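Local coordinates for protein MucR Phosphodiesterase (Pseudomonas aeruginosa, PDB 5M1T) that belongs to the EAL-domain phosphodiesterase family and holds the ligand C2E and two magnesium ions in its pocket, at residues 66-71 and 98-103; 152-157 and 203-208; 227-232 and 238-243. All coordinates share one frame; numbering follows the deposited sequence.

How the contacts relate
All three contacts tie into one sheet of the EAL domain and follow one another along the chain. Contact 1 holds one guanine and one phosphate of C2E, while contacts 2 and 3 each supply a glutamate, E156 and E243, to one of the two magnesium ions; the other phosphate of C2E gives one oxygen to each metal. Contacts 2 and 3 are neighbours, with centres about 12 Å apart, because strands 205-208 and 239-243 pair directly: I208 N lies 2.8 Å from V241 O, a probable hydrogen bond. Contacts 1 and 2, about 17 Å between centres, touch through L101 and L153. Contacts 1 and 3, about 27 Å between centres, meet at the ligand instead.

Contact 1: 66-71 and 98-103; sequences ALLRWE and EWVLDE. With C2E (9,9'-[(2R,3R,3aS,5S,7aR,9R,10R,10aS,12S,14aR)-3,5,10,12-tetrahydroxy-5,12-dioxidooctahydro-2H,7H-difuro[3,2-d:3',2'-j][1,3,7,9,2,8]tetraoxadiphosphacyclododecine-2,9-diyl]bis(2-amino-1,9-dihydro-6H-purin-6-one)), chain C.
L68 reaches across from strand 61-72 to helix 93-113 with a single methyl, CD1, which packs 3.8 Å from V100 CG2 and 3.9 Å from W99 CZ3. Its CG stands anti to the backbone N (chi1 -174°), and this swings the CD1 branch to the helix although the side chain does not start out pointing there. The indole is met at its edge, near the ring plane, while one face lies against E103 CB within the helix. Only 117 Å² is buried between the two segments, so the direct protein contact is small, and much of the close packing is made against C2E.

Beside L68, both methyls of V100 bear on the guanine oxygen O61, the nearer being V100 CG1 at 3.6 Å from O61. The same base is read by the strand backbone: L68 N donates to N71 of C2E over 3.1 Å in an almost straight bond (177°). A66 and L67 complete the EAL signature that begins at E65, a magnesium ligand, on the second strand of the TIM-like barrel of this family, whose first strand, 46-55, runs antiparallel to it. R69, two residues past L67, bends at chi2 and presents the edge of its guanidinium to the phosphate, where R69 NH1 and NH2 both lie 2.7 Å from C2E O21. The bonds are bent, as two nitrogens sharing one oxygen require. R69 NH1 is further tied to L68 O at 2.7 Å, from 49° above the carbonyl plane, which steadies the plane of the guanidinium.

By contrast, the helix side bearing E98, D102 and E103 is partly exposed, and these acids find partners away from the strand, S138, R145 and R106 in turn. Near the strand end, E71 is exposed.

Contact 2: 152-157 and 203-208; sequences HLILEV and ASELKI. With MG (magnesium ion), chain D.
E156 and K207 form a salt bridge in the core of the TIM-like barrel of the EAL domain, E156 OE2 lying 2.7 Å from K207 NZ. The carboxylate divides its work: E156 OE1 binds the magnesium ion at 2.1 Å, and OE2 takes the ammonium on its syn side, 26° out of the carboxylate plane. The two side chains meet at about a right angle, with K207 CD also packed 3.3 Å from E156 OE2; a bend at chi3 (88°) turns the end of the lysine onto the acid. N124, E65, D186 and the phosphate oxygen O2P of C2E bind the same metal, and water 2 sits on it at 2.2 Å.

One shell out, K207 NZ also bridges to E65 and bonds to Q263, so the lysine links two of the metal's carboxylates. Such a charge would be expected to offset part of their mutual repulsion.

The backbones do not pair. Strand 182-188 runs between strands 153-158 and 205-208, whose short axes come no closer than 9.2 Å and cross at -53°; S184 from that middle strand touches I154, E156 and K207 and bonds to E205 OE2, while K53 holds E205 OE1. The gap is therefore spanned by side chains and by water 1, which donates to both acids, lying 2.5 Å from E156 OE2 and 2.6 Å from E205 OE2.

Contact 3: 227-232 and 238-243; sequences SAIVAL and LKIVAE. With MG (magnesium ion), chain E; C2E (9,9'-[(2R,3R,3aS,5S,7aR,9R,10R,10aS,12S,14aR)-3,5,10,12-tetrahydroxy-5,12-dioxidooctahydro-2H,7H-difuro[3,2-d:3',2'-j][1,3,7,9,2,8]tetraoxadiphosphacyclododecine-2,9-diyl]bis(2-amino-1,9-dihydro-6H-purin-6-one)), chain C.
This is an apolar helix-on-strand contact on the outside of the TIM-like barrel of the EAL domain, where I240 of strand 239-243 packs beneath I229 and V230 of helix 220-236. The helix is the main part of the connection in a beta-alpha-beta crossover, since strands 205-208 and 239-243 are parallel neighbours in the sheet. Backbones come close: the CA atoms of V230 and I240 are 6.2 Å apart.

I240 carries most of the strand's share. Its CD1 lies 3.7 Å from the carbonyl oxygen of I229, and its CG1 lies 4.0 Å from V230 CA, so the longer branch of the isoleucine rests chiefly on the helix backbone, with I229 CG2 farther off. CG1 stands anti to the carbonyl carbon (chi1 -60°), with the CB already pointing to the helix. The shorter branch meets V230 methyl to methyl, I240 CG2 to V230 CG2 at 4.2 Å. I208 of the neighbouring strand touches both I229 and I240 and extends this apolar layer.

Three residues past I240, E243 turns to the pocket. Its carboxylate chelates the second magnesium ion, with E243 OE1 and OE2 each 2.5 Å from the metal, a symmetric pair. D186 and D187 add their own oxygens, and water 3 is bound too. The phosphate of C2E closes this shell, with O1P 2.4 Å from the magnesium ion.

Contact 1: 66-71 and 98-103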
loop_
_atom_site.group_PDB
_atom_site.type_symbol
_atom_site.label_atom_id
_atom_site.label_comp_id
_atom_site.label_asym_id
_atom_site.label_seq_id
_atom_site.Cartn_x
_atom_site.Cartn_y
_atom_site.Cartn_z
ATOM N N ALA A 66 14.326 11.250 -11.389
ATOM C CA ALA A 66 13.261 11.516 -12.324
ATOM C C ALA A 66 12.197 12.375 -11.670
ATOM O O ALA A 66 11.750 12.066 -10.561
ATOM C CB ALA A 66 12.626 10.193 -12.813
ATOM N N LEU A 67 11.799 13.433 -12.366
ATOM C CA LEU A 67 10.858 14.418 -11.869
ATOM C C LEU A 67 9.779 14.745 -12.943
ATOM O O LEU A 67 10.073 15.175 -14.063
ATOM C CB LEU A 67 11.609 15.699 -11.465
ATOM C CG LEU A 67 12.530 15.595 -10.244
ATOM C CD1 LEU A 67 13.429 16.839 -10.073
ATOM C CD2 LEU A 67 11.703 15.347 -8.979
ATOM N N LEU A 68 8.524 14.538 -12.576
ATOM C CA LEU A 68 7.440 14.644 -13.511
ATOM C C LEU A 68 7.126 16.107 -13.793
ATOM O O LEU A 68 7.150 16.951 -12.885
ATOM C CB LEU A 68 6.215 13.927 -12.950
ATOM C CG LEU A 68 4.964 13.776 -13.840
ATOM C CD1 LEU A 68 5.265 12.912 -15.038
ATOM C CD2 LEU A 68 3.802 13.199 -13.028
ATOM N N ARG A 69 6.855 16.406 -15.062
ATOM C CA ARG A 69 6.381 17.720 -15.473
ATOM C C ARG A 69 5.145 17.563 -16.383
ATOM O O ARG A 69 4.944 16.519 -17.028
ATOM C CB ARG A 69 7.475 18.447 -16.207
ATOM C CG ARG A 69 8.741 18.662 -15.375
ATOM C CD ARG A 69 8.621 19.925 -14.533
ATOM N NE ARG A 69 9.765 20.138 -13.635
ATOM C CZ ARG A 69 9.981 19.516 -12.471
ATOM N NH1 ARG A 69 9.169 18.579 -12.031
ATOM N NH2 ARG A 69 11.038 19.824 -11.745
ATOM N N TRP A 70 4.311 18.588 -16.432
ATOM C CA TRP A 70 3.144 18.542 -17.307
ATOM C C TRP A 70 3.204 19.739 -18.264
ATOM O O TRP A 70 3.073 20.889 -17.847
ATOM C CB TRP A 70 1.878 18.500 -16.438
ATOM C CG TRP A 70 0.555 18.447 -17.156
ATOM C CD1 TRP A 70 0.334 18.257 -18.478
ATOM C CD2 TRP A 70 -0.732 18.558 -16.542
ATOM N NE1 TRP A 70 -1.019 18.249 -18.735
ATOM C CE2 TRP A 70 -1.693 18.427 -17.555
ATOM C CE3 TRP A 70 -1.158 18.745 -15.223
ATOM C CZ2 TRP A 70 -3.075 18.490 -17.299
ATOM C CZ3 TRP A 70 -2.536 18.790 -14.963
ATOM C CH2 TRP A 70 -3.473 18.670 -16.001
ATOM N N GLU A 71 3.475 19.463 -19.530
ATOM C CA GLU A 71 3.429 20.488 -20.564
ATOM C C GLU A 71 1.986 20.738 -20.935
ATOM O O GLU A 71 1.410 20.042 -21.759
ATOM C CB GLU A 71 4.171 20.065 -21.829
ATOM C CG GLU A 71 5.629 19.749 -21.620
ATOM C CD GLU A 71 6.282 19.204 -22.881
ATOM O OE1 GLU A 71 5.566 18.579 -23.728
ATOM O OE2 GLU A 71 7.503 19.419 -23.017
ATOM N N GLU A 98 2.869 4.215 -13.326
ATOM C CA GLU A 98 3.260 3.194 -14.313
ATOM C C GLU A 98 4.013 3.812 -15.461
ATOM O O GLU A 98 5.002 3.278 -15.896
ATOM C CB GLU A 98 2.027 2.475 -14.883
ATOM C CG GLU A 98 1.305 1.587 -13.894
ATOM C CD GLU A 98 2.151 0.435 -13.408
ATOM O OE1 GLU A 98 1.956 0.078 -12.250
ATOM O OE2 GLU A 98 3.019 -0.106 -14.148
ATOM N N TRP A 99 3.524 4.937 -15.966
ATOM C CA TRP A 99 4.149 5.591 -17.103
ATOM C C TRP A 99 5.520 6.161 -16.702
ATOM O O TRP A 99 6.506 6.007 -17.407
ATOM C CB TRP A 99 3.257 6.683 -17.690
ATOM C CG TRP A 99 3.960 7.338 -18.809
ATOM C CD1 TRP A 99 4.035 6.894 -20.078
ATOM C CD2 TRP A 99 4.782 8.503 -18.736
ATOM N NE1 TRP A 99 4.827 7.720 -20.818
ATOM C CE2 TRP A 99 5.287 8.729 -20.025
ATOM C CE3 TRP A 99 5.113 9.392 -17.714
ATOM C CZ2 TRP A 99 6.126 9.802 -20.328
ATOM C CZ3 TRP A 99 5.939 10.454 -17.999
ATOM C CH2 TRP A 99 6.450 10.649 -19.297
ATOM N N VAL A 100 5.578 6.782 -15.538
ATOM C CA VAL A 100 6.850 7.304 -15.020
ATOM C C VAL A 100 7.908 6.209 -14.871
ATOM O O VAL A 100 9.029 6.343 -15.360
ATOM C CB VAL A 100 6.627 8.013 -13.676
ATOM C CG1 VAL A 100 7.927 8.159 -12.914
ATOM C CG2 VAL A 100 5.972 9.365 -13.905
ATOM N N LEU A 101 7.549 5.118 -14.213
ATOM C CA LEU A 101 8.462 3.998 -14.005
ATOM C C LEU A 101 8.947 3.395 -15.332
ATOM O O LEU A 101 10.133 3.142 -15.495
ATOM C CB LEU A 101 7.765 2.924 -13.171
ATOM C CG LEU A 101 8.573 1.700 -12.735
ATOM C CD1 LEU A 101 9.846 2.045 -11.983
ATOM C CD2 LEU A 101 7.654 0.855 -11.876
ATOM N N ASP A 102 8.017 3.167 -16.260
ATOM C CA ASP A 102 8.347 2.665 -17.603
ATOM C C ASP A 102 9.369 3.543 -18.342
ATOM O O ASP A 102 10.379 3.062 -18.773
ATOM C CB ASP A 102 7.089 2.608 -18.464
ATOM C CG ASP A 102 7.359 2.062 -19.835
ATOM O OD1 ASP A 102 7.777 0.888 -19.922
ATOM O OD2 ASP A 102 7.181 2.803 -20.828
ATOM N N GLU A 103 9.069 4.827 -18.459
ATOM C CA GLU A 103 9.923 5.796 -19.141
ATOM C C GLU A 103 11.275 5.980 -18.453
ATOM O O GLU A 103 12.282 6.209 -19.109
ATOM C CB GLU A 103 9.202 7.159 -19.214
ATOM C CG GLU A 103 10.023 8.290 -19.794
ATOM C CD GLU A 103 10.229 8.210 -21.310
ATOM O OE1 GLU A 103 9.714 7.290 -21.980
ATOM O OE2 GLU A 103 10.940 9.082 -21.835
HETATM P P1 C2E C . 11.162 15.738 -4.191
HETATM O O2P C2E C . 11.172 14.236 -4.255
HETATM O O1P C2E C . 11.730 16.334 -2.919
HETATM O "O5'" C2E C . 11.979 16.268 -5.454
HETATM C "C5'" C2E C . 12.893 17.335 -5.332
HETATM C "C4'" C2E C . 12.227 18.660 -5.626
HETATM O "O4'" C2E C . 13.152 19.713 -5.296
HETATM C "C3'" C2E C . 11.895 18.831 -7.099
HETATM O "O3'" C2E C . 10.723 19.636 -7.214
HETATM C "C2'" C2E C . 13.074 19.601 -7.653
HETATM O "O2'" C2E C . 12.755 20.360 -8.820
HETATM C "C1'" C2E C . 13.364 20.507 -6.465
HETATM N N9 C2E C . 14.729 21.031 -6.434
HETATM C C8 C2E C . 15.860 20.363 -6.711
HETATM N N7 C2E C . 16.928 21.178 -6.563
HETATM C C5 C2E C . 16.473 22.376 -6.173
HETATM C C6 C2E C . 17.070 23.675 -5.841
HETATM O O6 C2E C . 18.312 23.821 -5.883
HETATM N N1 C2E C . 16.234 24.665 -5.489
HETATM C C2 C2E C . 14.892 24.503 -5.442
HETATM N N2 C2E C . 14.101 25.541 -5.087
HETATM N N3 C2E C . 14.285 23.337 -5.724
HETATM C C4 C2E C . 15.020 22.272 -6.095
HETATM P P11 C2E C . 9.528 19.207 -8.200
HETATM O O21 C2E C . 10.134 18.698 -9.498
HETATM O O11 C2E C . 8.671 20.400 -8.460
HETATM O O5A C2E C . 8.733 18.021 -7.481
HETATM C C5A C2E C . 8.125 18.276 -6.211
HETATM C C4A C2E C . 7.714 16.967 -5.572
HETATM O O4A C2E C . 6.814 16.256 -6.414
HETATM C C3A C2E C . 8.864 16.010 -5.402
HETATM O O3A C2E C . 9.654 16.304 -4.262
HETATM C C2A C2E C . 8.169 14.677 -5.299
HETATM O O2A C2E C . 7.644 14.462 -3.997
HETATM C C1A C2E C . 7.005 14.848 -6.243
HETATM N N91 C2E C . 7.289 14.172 -7.542
HETATM C C81 C2E C . 7.969 14.641 -8.609
HETATM N N71 C2E C . 7.976 13.725 -9.615
HETATM C C51 C2E C . 7.288 12.658 -9.171
HETATM C C61 C2E C . 6.910 11.337 -9.701
HETATM O O61 C2E C . 7.270 10.990 -10.846
HETATM N N11 C2E C . 6.187 10.525 -8.910
HETATM C C21 C2E C . 5.813 10.889 -7.663
HETATM N N21 C2E C . 5.090 10.037 -6.916
HETATM N N31 C2E C . 6.121 12.080 -7.107
HETATM C C41 C2E C . 6.850 12.964 -7.813
#

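Contact 2: 152-157 and 203-208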
loop_
_atom_site.group_PDB
_atom_site.type_symbol
_atom_site.label_atom_id
_atom_site.label_comp_id
_atom_site.label_asym_id
_atom_site.label_seq_id
_atom_site.Cartn_x
_atom_site.Cartn_y
_atom_site.Cartn_z
ATOM N N HIS A 152 20.298 -0.489 -10.895
ATOM C CA HIS A 152 20.326 0.832 -11.530
ATOM C C HIS A 152 19.061 1.664 -11.300
ATOM O O HIS A 152 18.936 2.781 -11.819
ATOM C CB HIS A 152 20.622 0.687 -13.004
ATOM C CG HIS A 152 22.046 0.316 -13.280
ATOM N ND1 HIS A 152 23.106 1.107 -12.883
ATOM C CD2 HIS A 152 22.588 -0.765 -13.879
ATOM C CE1 HIS A 152 24.242 0.528 -13.225
ATOM N NE2 HIS A 152 23.955 -0.607 -13.834
ATOM N N LEU A 153 18.147 1.132 -10.493
ATOM C CA LEU A 153 16.926 1.807 -10.130
ATOM C C LEU A 153 16.922 2.105 -8.628
ATOM O O LEU A 153 17.252 1.247 -7.814
ATOM C CB LEU A 153 15.733 0.944 -10.467
ATOM C CG LEU A 153 14.378 1.487 -10.003
ATOM C CD1 LEU A 153 13.969 2.736 -10.774
ATOM C CD2 LEU A 153 13.332 0.408 -10.162
ATOM N N ILE A 154 16.530 3.320 -8.272
ATOM C CA ILE A 154 16.416 3.723 -6.879
ATOM C C ILE A 154 14.976 4.144 -6.678
ATOM O O ILE A 154 14.404 4.859 -7.525
ATOM C CB ILE A 154 17.364 4.911 -6.545
ATOM C CG1 ILE A 154 18.803 4.429 -6.439
ATOM C CG2 ILE A 154 16.947 5.624 -5.253
ATOM C CD1 ILE A 154 19.843 5.547 -6.399
ATOM N N LEU A 155 14.360 3.680 -5.597
ATOM C CA LEU A 155 13.020 4.079 -5.286
ATOM C C LEU A 155 13.052 4.941 -4.015
ATOM O O LEU A 155 13.639 4.538 -2.978
ATOM C CB LEU A 155 12.139 2.867 -5.133
ATOM C CG LEU A 155 11.889 2.101 -6.435
ATOM C CD1 LEU A 155 11.235 0.774 -6.144
ATOM C CD2 LEU A 155 11.021 2.861 -7.437
ATOM N N GLU A 156 12.446 6.133 -4.118
ATOM C CA GLU A 156 12.390 7.087 -3.012
ATOM C C GLU A 156 11.002 7.130 -2.319
ATOM O O GLU A 156 10.003 7.445 -2.946
ATOM C CB GLU A 156 12.756 8.489 -3.520
ATOM C CG GLU A 156 14.155 8.603 -4.137
ATOM C CD GLU A 156 14.595 10.038 -4.434
ATOM O OE1 GLU A 156 13.836 10.993 -4.101
ATOM O OE2 GLU A 156 15.717 10.201 -5.002
ATOM N N VAL A 157 10.973 6.811 -1.037
ATOM C CA VAL A 157 9.775 6.886 -0.226
ATOM C C VAL A 157 10.080 7.892 0.883
ATOM O O VAL A 157 11.212 7.945 1.416
ATOM C CB VAL A 157 9.433 5.507 0.387
ATOM C CG1 VAL A 157 8.113 5.547 1.122
ATOM C CG2 VAL A 157 9.317 4.463 -0.708
ATOM N N ALA A 203 17.300 0.527 3.641
ATOM C CA ALA A 203 17.550 1.725 2.905
ATOM C C ALA A 203 19.026 1.781 2.630
ATOM O O ALA A 203 19.802 1.154 3.303
ATOM C CB ALA A 203 17.117 2.941 3.707
ATOM N N SER A 204 19.391 2.530 1.613
ATOM C CA SER A 204 20.762 2.703 1.203
ATOM C C SER A 204 21.166 4.132 1.346
ATOM O O SER A 204 22.327 4.419 1.445
ATOM C CB SER A 204 20.906 2.322 -0.270
ATOM O OG SER A 204 21.092 0.940 -0.354
ATOM N N GLU A 205 20.191 5.040 1.314
ATOM C CA GLU A 205 20.487 6.473 1.429
ATOM C C GLU A 205 19.362 7.267 2.104
ATOM O O GLU A 205 18.193 6.893 2.033
ATOM C CB GLU A 205 20.825 7.071 0.053
ATOM C CG GLU A 205 19.671 7.143 -0.888
ATOM C CD GLU A 205 19.935 7.890 -2.210
ATOM O OE1 GLU A 205 21.054 7.792 -2.810
ATOM O OE2 GLU A 205 18.962 8.565 -2.663
ATOM N N LEU A 206 19.756 8.337 2.793
ATOM C CA LEU A 206 18.830 9.349 3.215
ATOM C C LEU A 206 19.050 10.595 2.386
ATOM O O LEU A 206 20.199 10.942 2.075
ATOM C CB LEU A 206 19.001 9.681 4.679
ATOM C CG LEU A 206 19.094 8.545 5.687
ATOM C CD1 LEU A 206 19.333 9.190 7.032
ATOM C CD2 LEU A 206 17.833 7.681 5.715
ATOM N N LYS A 207 17.939 11.274 2.066
ATOM C CA LYS A 207 17.982 12.558 1.342
ATOM C C LYS A 207 17.505 13.689 2.252
ATOM O O LYS A 207 16.316 13.800 2.559
ATOM C CB LYS A 207 17.134 12.535 0.081
ATOM C CG LYS A 207 17.390 11.329 -0.784
ATOM C CD LYS A 207 16.773 11.468 -2.156
ATOM C CE LYS A 207 17.701 12.161 -3.142
ATOM N NZ LYS A 207 16.929 12.576 -4.386
ATOM N N ILE A 208 18.433 14.556 2.638
ATOM C CA ILE A 208 18.077 15.668 3.493
ATOM C C ILE A 208 17.094 16.599 2.781
ATOM O O ILE A 208 17.353 17.002 1.630
ATOM C CB ILE A 208 19.296 16.508 3.900
ATOM C CG1 ILE A 208 20.352 15.640 4.588
ATOM C CG2 ILE A 208 18.829 17.609 4.819
ATOM C CD1 ILE A 208 21.718 16.273 4.594
HETATM MG MG MG D . 12.502 12.627 -4.297
HETATM O O HOH W 1 18.023 9.115 -4.996
HETATM O O HOH W 2 14.069 14.103 -4.066
#

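Contact 3: 227-232 and 238-243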
loop_
_atom_site.group_PDB
_atom_site.type_symbol
_atom_site.label_atom_id
_atom_site.label_comp_id
_atom_site.label_asym_id
_atom_site.label_seq_id
_atom_site.Cartn_x
_atom_site.Cartn_y
_atom_site.Cartn_z
ATOM N N SER A 227 23.640 18.548 10.343
ATOM C CA SER A 227 24.783 17.814 10.830
ATOM C C SER A 227 24.363 16.508 11.453
ATOM O O SER A 227 25.027 15.498 11.277
ATOM C CB SER A 227 25.542 18.661 11.856
ATOM O OG SER A 227 26.027 19.843 11.202
ATOM N N ALA A 228 23.256 16.527 12.193
ATOM C CA ALA A 228 22.742 15.320 12.816
ATOM C C ALA A 228 22.346 14.273 11.748
ATOM O O ALA A 228 22.624 13.090 11.917
ATOM C CB ALA A 228 21.566 15.653 13.693
ATOM N N ILE A 229 21.706 14.715 10.660
ATOM C CA ILE A 229 21.295 13.779 9.590
ATOM C C ILE A 229 22.537 13.098 8.975
ATOM O O ILE A 229 22.585 11.875 8.801
ATOM C CB ILE A 229 20.455 14.500 8.504
ATOM C CG1 ILE A 229 19.105 14.913 9.100
ATOM C CG2 ILE A 229 20.214 13.576 7.310
ATOM C CD1 ILE A 229 18.269 15.858 8.281
ATOM N N VAL A 230 23.568 13.902 8.687
ATOM C CA VAL A 230 24.821 13.380 8.173
ATOM C C VAL A 230 25.382 12.354 9.149
ATOM O O VAL A 230 25.839 11.304 8.763
ATOM C CB VAL A 230 25.819 14.520 7.921
ATOM C CG1 VAL A 230 27.216 13.991 7.610
ATOM C CG2 VAL A 230 25.345 15.384 6.774
ATOM N N ALA A 231 25.321 12.634 10.422
ATOM C CA ALA A 231 25.852 11.698 11.416
ATOM C C ALA A 231 25.015 10.412 11.508
ATOM O O ALA A 231 25.540 9.341 11.757
ATOM C CB ALA A 231 25.954 12.384 12.761
ATOM N N LEU A 232 23.705 10.517 11.321
ATOM C CA LEU A 232 22.884 9.325 11.221
ATOM C C LEU A 232 23.325 8.424 10.053
ATOM O O LEU A 232 23.432 7.192 10.212
ATOM C CB LEU A 232 21.406 9.695 11.072
ATOM C CG LEU A 232 20.631 10.097 12.334
ATOM C CD1 LEU A 232 19.158 10.186 11.970
ATOM C CD2 LEU A 232 20.829 9.089 13.452
ATOM N N LEU A 238 24.428 4.713 5.887
ATOM C CA LEU A 238 23.607 5.141 4.792
ATOM C C LEU A 238 24.305 6.318 4.102
ATOM O O LEU A 238 24.822 7.236 4.773
ATOM C CB LEU A 238 22.231 5.563 5.310
ATOM C CG LEU A 238 21.465 4.477 6.041
ATOM C CD1 LEU A 238 20.303 5.068 6.811
ATOM C CD2 LEU A 238 20.988 3.378 5.098
ATOM N N LYS A 239 24.333 6.285 2.777
ATOM C CA LYS A 239 24.783 7.436 2.032
ATOM C C LYS A 239 23.839 8.609 2.317
ATOM O O LYS A 239 22.618 8.420 2.435
ATOM C CB LYS A 239 24.781 7.147 0.520
ATOM C CG LYS A 239 25.725 6.053 0.057
ATOM C CD LYS A 239 27.154 6.392 0.428
ATOM C CE LYS A 239 28.186 5.623 -0.402
ATOM N NZ LYS A 239 29.518 5.706 0.298
ATOM N N ILE A 240 24.403 9.809 2.387
ATOM C CA ILE A 240 23.610 11.023 2.548
ATOM C C ILE A 240 23.609 11.914 1.279
ATOM O O ILE A 240 24.667 12.233 0.728
ATOM C CB ILE A 240 24.141 11.844 3.736
ATOM C CG1 ILE A 240 24.054 11.023 5.007
ATOM C CG2 ILE A 240 23.350 13.128 3.912
ATOM C CD1 ILE A 240 22.653 10.543 5.312
ATOM N N VAL A 241 22.417 12.290 0.822
ATOM C CA VAL A 241 22.284 13.200 -0.290
ATOM C C VAL A 241 21.756 14.516 0.246
ATOM O O VAL A 241 20.698 14.553 0.933
ATOM C CB VAL A 241 21.286 12.667 -1.342
ATOM C CG1 VAL A 241 21.239 13.594 -2.550
ATOM C CG2 VAL A 241 21.646 11.269 -1.803
ATOM N N ALA A 242 22.448 15.603 -0.075
ATOM C CA ALA A 242 21.907 16.920 0.240
ATOM C C ALA A 242 21.165 17.414 -0.976
ATOM O O ALA A 242 21.703 17.405 -2.076
ATOM C CB ALA A 242 22.984 17.904 0.624
ATOM N N GLU A 243 19.945 17.868 -0.771
ATOM C CA GLU A 243 19.053 18.277 -1.857
ATOM C C GLU A 243 18.741 19.771 -1.729
ATOM O O GLU A 243 18.669 20.293 -0.638
ATOM C CB GLU A 243 17.808 17.367 -1.815
ATOM C CG GLU A 243 16.558 17.895 -2.441
ATOM C CD GLU A 243 15.355 17.011 -2.112
ATOM O OE1 GLU A 243 14.454 17.465 -1.316
ATOM O OE2 GLU A 243 15.354 15.866 -2.622
HETATM MG MG MG E . 13.264 15.272 -1.367
HETATM P P1 C2E C . 11.162 15.738 -4.191
HETATM O O2P C2E C . 11.172 14.236 -4.255
HETATM O O1P C2E C . 11.730 16.334 -2.919
HETATM O "O5'" C2E C . 11.979 16.268 -5.454
HETATM C "C5'" C2E C . 12.893 17.335 -5.332
HETATM C "C4'" C2E C . 12.227 18.660 -5.626
HETATM O "O4'" C2E C . 13.152 19.713 -5.296
HETATM C "C3'" C2E C . 11.895 18.831 -7.099
HETATM O "O3'" C2E C . 10.723 19.636 -7.214
HETATM C "C2'" C2E C . 13.074 19.601 -7.653
HETATM O "O2'" C2E C . 12.755 20.360 -8.820
HETATM C "C1'" C2E C . 13.364 20.507 -6.465
HETATM N N9 C2E C . 14.729 21.031 -6.434
HETATM C C8 C2E C . 15.860 20.363 -6.711
HETATM N N7 C2E C . 16.928 21.178 -6.563
HETATM C C5 C2E C . 16.473 22.376 -6.173
HETATM C C6 C2E C . 17.070 23.675 -5.841
HETATM O O6 C2E C . 18.312 23.821 -5.883
HETATM N N1 C2E C . 16.234 24.665 -5.489
HETATM C C2 C2E C . 14.892 24.503 -5.442
HETATM N N2 C2E C . 14.101 25.541 -5.087
HETATM N N3 C2E C . 14.285 23.337 -5.724
HETATM C C4 C2E C . 15.020 22.272 -6.095
HETATM P P11 C2E C . 9.528 19.207 -8.200
HETATM O O21 C2E C . 10.134 18.698 -9.498
HETATM O O11 C2E C . 8.671 20.400 -8.460
HETATM O O5A C2E C . 8.733 18.021 -7.481
HETATM C C5A C2E C . 8.125 18.276 -6.211
HETATM C C4A C2E C . 7.714 16.967 -5.572
HETATM O O4A C2E C . 6.814 16.256 -6.414
HETATM C C3A C2E C . 8.864 16.010 -5.402
HETATM O O3A C2E C . 9.654 16.304 -4.262
HETATM C C2A C2E C . 8.169 14.677 -5.299
HETATM O O2A C2E C . 7.644 14.462 -3.997
HETATM C C1A C2E C . 7.005 14.848 -6.243
HETATM N N91 C2E C . 7.289 14.172 -7.542
HETATM C C81 C2E C . 7.969 14.641 -8.609
HETATM N N71 C2E C . 7.976 13.725 -9.615
HETATM C C51 C2E C . 7.288 12.658 -9.171
HETATM C C61 C2E C . 6.910 11.337 -9.701
HETATM O O61 C2E C . 7.270 10.990 -10.846
HETATM N N11 C2E C . 6.187 10.525 -8.910
HETATM C C21 C2E C . 5.813 10.889 -7.663
HETATM N N21 C2E C . 5.090 10.037 -6.916
HETATM N N31 C2E C . 6.121 12.080 -7.107
HETATM C C41 C2E C . 6.850 12.964 -7.813
HETATM O O HOH W 3 12.466 17.105 -0.416
#